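Local coordinates for L-lysine 6-monooxygenase involved in desferrioxamine biosynthesis (Erwinia amylovora CFBP1430, PDB 5O8P), which probably uses FAD and NADPH to N-hydroxylate cadaverine, the diamine building block, in desferrioxamine siderophore biosynthesis, at residues F37-P42 with L117-R122. Residues are numbered along the deposited sequence; the frame is centred on the assembly and turned at random.
Sequences FLDQNP and LRWNTR. With FAD (flavin-adenine dinucleotide), chain C.
The adenosine end of the FAD site, at the close of the second parallel strand of a Rossmann-type fold, is built where 37-42 runs beside 117-122. Parallel pairing of strands 35-38 and 117-118 shows in two bonds: Arg118 N gives to Phe37 O at 2.7 Å, and Asp39 N to Arg118 O at 3.2 Å; Leu117 CD2 packs on Phe37 CB. Past Leu38 the first chain is loop, and the second breaks at Trp119 and Asn120 before resuming as a strand, yet two backbone bonds persist, Thr121 N to Asp39 O (2.8 Å) and Asn120 N to Asn41 O (3.0 Å). Asp39 is the acidic residue just past the strand, as in dinucleotide-binding folds. With CG anti to the backbone N (chi1 -168°), its OD1 lies 2.7 Å from FAD O3B and accepts from Ile16 N. OD2 takes Asn41 N at 3.0 Å, an Asx turn whose N-H comes from above the carboxylate plane and, with the Ile16 bond, helps hold the acid's rotation. OD2 also lies in plane at the Trp119 indole edge, 3.4 Å from CZ3, carboxylate and ring planes 71° apart. Gln40 lies over a face of the adenine, its NE2 3.3 Å from FAD C4A, while OE1 rests against CD of Arg122, whose NE is salt-bridged to Glu124. Backbone N-H groups at both Asp39 oxygens probably stabilise its negative charge, consistent with an acceptor facing the ribose hydroxyl.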
loop_
_atom_site.group_PDB
_atom_site.type_symbol
_atom_site.label_atom_id
_atom_site.label_comp_id
_atom_site.label_asym_id
_atom_site.label_seq_id
_atom_site.Cartn_x
_atom_site.Cartn_y
_atom_site.Cartn_z
ATOM N N PHE B 37 17.727 -27.754 28.064
ATOM C CA PHE B 37 18.406 -26.959 27.073
ATOM C C PHE B 37 19.566 -26.222 27.702
ATOM O O PHE B 37 19.389 -25.541 28.701
ATOM C CB PHE B 37 17.428 -25.954 26.480
ATOM C CG PHE B 37 16.348 -26.584 25.661
ATOM C CD1 PHE B 37 16.530 -26.808 24.303
ATOM C CD2 PHE B 37 15.159 -27.000 26.257
ATOM C CE1 PHE B 37 15.536 -27.402 23.550
ATOM C CE2 PHE B 37 14.164 -27.609 25.508
ATOM C CZ PHE B 37 14.348 -27.789 24.155
ATOM N N LEU B 38 20.737 -26.332 27.082
ATOM C CA LEU B 38 21.989 -25.784 27.594
ATOM C C LEU B 38 22.499 -24.680 26.680
ATOM O O LEU B 38 22.635 -24.911 25.495
ATOM C CB LEU B 38 23.041 -26.895 27.623
ATOM C CG LEU B 38 23.053 -27.938 28.739
ATOM C CD1 LEU B 38 21.698 -28.174 29.377
ATOM C CD2 LEU B 38 23.666 -29.237 28.231
ATOM N N ASP B 39 22.819 -23.509 27.227
ATOM C CA ASP B 39 23.434 -22.414 26.454
ATOM C C ASP B 39 24.540 -21.742 27.277
ATOM O O ASP B 39 24.431 -21.653 28.498
ATOM C CB ASP B 39 22.367 -21.388 26.060
ATOM C CG ASP B 39 22.858 -20.376 25.021
ATOM O OD1 ASP B 39 22.744 -20.657 23.812
ATOM O OD2 ASP B 39 23.352 -19.298 25.407
ATOM N N GLN B 40 25.590 -21.268 26.606
ATOM C CA GLN B 40 26.761 -20.711 27.288
ATOM C C GLN B 40 26.607 -19.257 27.746
ATOM O O GLN B 40 27.289 -18.825 28.681
ATOM C CB GLN B 40 28.013 -20.878 26.436
ATOM C CG GLN B 40 28.116 -19.989 25.228
ATOM C CD GLN B 40 29.191 -20.475 24.280
ATOM O OE1 GLN B 40 30.338 -20.772 24.671
ATOM N NE2 GLN B 40 28.827 -20.567 23.024
ATOM N N ASN B 41 25.717 -18.515 27.101
ATOM C CA ASN B 41 25.462 -17.112 27.453
ATOM C C ASN B 41 24.629 -17.043 28.728
ATOM O O ASN B 41 24.047 -18.054 29.134
ATOM C CB ASN B 41 24.748 -16.390 26.305
ATOM C CG ASN B 41 25.561 -16.401 25.038
ATOM O OD1 ASN B 41 25.086 -16.826 23.998
ATOM N ND2 ASN B 41 26.804 -15.948 25.127
ATOM N N PRO B 42 24.597 -15.864 29.383
ATOM C CA PRO B 42 23.826 -15.710 30.625
ATOM C C PRO B 42 22.312 -15.559 30.445
ATOM O O PRO B 42 21.556 -15.744 31.394
ATOM C CB PRO B 42 24.426 -14.451 31.246
ATOM C CG PRO B 42 24.914 -13.657 30.090
ATOM C CD PRO B 42 25.409 -14.665 29.102
ATOM N N LEU B 117 15.312 -24.464 30.678
ATOM C CA LEU B 117 16.538 -23.831 30.166
ATOM C C LEU B 117 17.614 -23.762 31.238
ATOM O O LEU B 117 17.297 -23.474 32.375
ATOM C CB LEU B 117 16.234 -22.412 29.663
ATOM C CG LEU B 117 15.079 -22.294 28.667
ATOM C CD1 LEU B 117 14.929 -20.848 28.217
ATOM C CD2 LEU B 117 15.295 -23.247 27.488
ATOM N N ARG B 118 18.864 -24.027 30.860
ATOM C CA ARG B 118 20.022 -23.915 31.743
ATOM C C ARG B 118 21.049 -22.975 31.115
ATOM O O ARG B 118 21.803 -23.365 30.214
ATOM C CB ARG B 118 20.662 -25.297 31.989
ATOM C CG ARG B 118 20.797 -25.638 33.458
ATOM C CD ARG B 118 19.742 -26.599 33.964
ATOM N NE ARG B 118 18.380 -26.067 33.912
ATOM C CZ ARG B 118 17.294 -26.686 34.395
ATOM N NH1 ARG B 118 17.379 -27.873 35.010
ATOM N NH2 ARG B 118 16.104 -26.110 34.269
ATOM N N TRP B 119 21.076 -21.734 31.586
ATOM C CA TRP B 119 22.026 -20.739 31.071
ATOM C C TRP B 119 23.417 -20.914 31.686
ATOM O O TRP B 119 23.603 -21.716 32.592
ATOM C CB TRP B 119 21.498 -19.321 31.321
ATOM C CG TRP B 119 20.197 -19.068 30.642
ATOM C CD1 TRP B 119 18.968 -19.016 31.223
ATOM C CD2 TRP B 119 19.991 -18.885 29.242
ATOM N NE1 TRP B 119 18.003 -18.804 30.273
ATOM C CE2 TRP B 119 18.603 -18.713 29.045
ATOM C CE3 TRP B 119 20.846 -18.841 28.131
ATOM C CZ2 TRP B 119 18.045 -18.494 27.782
ATOM C CZ3 TRP B 119 20.300 -18.632 26.871
ATOM C CH2 TRP B 119 18.912 -18.455 26.706
ATOM N N ASN B 120 24.392 -20.162 31.180
ATOM C CA ASN B 120 25.776 -20.190 31.692
ATOM C C ASN B 120 26.374 -21.606 31.708
ATOM O O ASN B 120 27.035 -21.989 32.641
ATOM C CB ASN B 120 25.855 -19.520 33.076
ATOM C CG ASN B 120 25.518 -18.034 33.022
ATOM O OD1 ASN B 120 24.580 -17.580 33.683
ATOM N ND2 ASN B 120 26.269 -17.267 32.210
ATOM N N THR B 121 26.154 -22.350 30.634
ATOM C CA THR B 121 26.544 -23.753 30.528
ATOM C C THR B 121 27.162 -24.025 29.156
ATOM O O THR B 121 26.454 -24.249 28.174
ATOM C CB THR B 121 25.291 -24.632 30.726
ATOM O OG1 THR B 121 24.555 -24.163 31.856
ATOM C CG2 THR B 121 25.647 -26.080 30.931
ATOM N N ARG B 122 28.486 -23.966 29.089
ATOM C CA ARG B 122 29.209 -24.188 27.837
ATOM C C ARG B 122 29.473 -25.680 27.706
ATOM O O ARG B 122 30.155 -26.271 28.537
ATOM C CB ARG B 122 30.526 -23.401 27.815
ATOM C CG ARG B 122 31.352 -23.530 26.538
ATOM C CD ARG B 122 32.492 -22.530 26.484
ATOM N NE ARG B 122 33.484 -22.798 27.540
ATOM C CZ ARG B 122 33.713 -22.041 28.628
ATOM N NH1 ARG B 122 33.043 -20.906 28.865
ATOM N NH2 ARG B 122 34.643 -22.419 29.501
HETATM P PA FAD C . 21.569 -18.420 17.468
HETATM O O1A FAD C . 21.333 -16.999 17.947
HETATM O O2A FAD C . 22.793 -18.727 16.638
HETATM O O5B FAD C . 21.570 -19.325 18.807
HETATM C C5B FAD C . 22.665 -20.159 19.172
HETATM C C4B FAD C . 22.932 -20.172 20.672
HETATM O O4B FAD C . 23.720 -21.326 21.002
HETATM C C3B FAD C . 23.731 -18.959 21.136
HETATM O O3B FAD C . 23.104 -18.411 22.304
HETATM C C2B FAD C . 25.138 -19.498 21.387
HETATM O O2B FAD C . 25.849 -18.822 22.429
HETATM C C1B FAD C . 24.862 -20.937 21.779
HETATM N N9A FAD C . 26.004 -21.884 21.655
HETATM C C8A FAD C . 26.817 -22.099 20.600
HETATM N N7A FAD C . 27.738 -23.058 20.897
HETATM C C5A FAD C . 27.514 -23.470 22.164
HETATM C C6A FAD C . 28.105 -24.450 23.117
HETATM N N6A FAD C . 29.165 -25.217 22.765
HETATM N N1A FAD C . 27.549 -24.557 24.352
HETATM C C2A FAD C . 26.493 -23.805 24.731
HETATM N N3A FAD C . 25.918 -22.895 23.921
HETATM C C4A FAD C . 26.368 -22.689 22.654
HETATM N N1 FAD C . 15.255 -15.003 10.138
HETATM C C2 FAD C . 13.922 -14.776 10.003
HETATM O O2 FAD C . 13.191 -15.735 9.668
HETATM N N3 FAD C . 13.369 -13.563 10.227
HETATM C C4 FAD C . 14.108 -12.499 10.590
HETATM O O4 FAD C . 13.575 -11.390 10.785
HETATM C C4X FAD C . 15.574 -12.665 10.759
HETATM N N5 FAD C . 16.371 -11.638 11.126
HETATM C C5X FAD C . 17.705 -11.822 11.267
HETATM C C6 FAD C . 18.478 -10.726 11.645
HETATM C C7 FAD C . 19.856 -10.839 11.812
HETATM C C7M FAD C . 20.672 -9.636 12.219
HETATM C C8 FAD C . 20.509 -12.160 11.580
HETATM C C8M FAD C . 21.996 -12.308 11.754
HETATM C C9 FAD C . 19.744 -13.263 11.198
HETATM C C9A FAD C . 18.351 -13.165 11.027
HETATM N N10 FAD C . 17.521 -14.271 10.640
HETATM C C10 FAD C . 16.126 -14.025 10.499
HETATM C "C1'" FAD C . 18.034 -15.645 10.383
HETATM C "C2'" FAD C . 17.933 -16.560 11.626
HETATM O "O2'" FAD C . 16.631 -16.442 12.235
HETATM C "C3'" FAD C . 19.022 -16.298 12.683
HETATM O "O3'" FAD C . 20.327 -16.517 12.125
HETATM C "C4'" FAD C . 18.877 -17.170 13.938
HETATM O "O4'" FAD C . 19.477 -16.503 15.054
HETATM C "C5'" FAD C . 19.523 -18.544 13.783
HETATM O "O5'" FAD C . 18.919 -19.450 14.708
HETATM P P FAD C . 19.801 -20.177 15.829
HETATM O O1P FAD C . 18.871 -21.006 16.690
HETATM O O2P FAD C . 20.899 -20.842 15.049
HETATM O O3P FAD C . 20.230 -18.830 16.638
#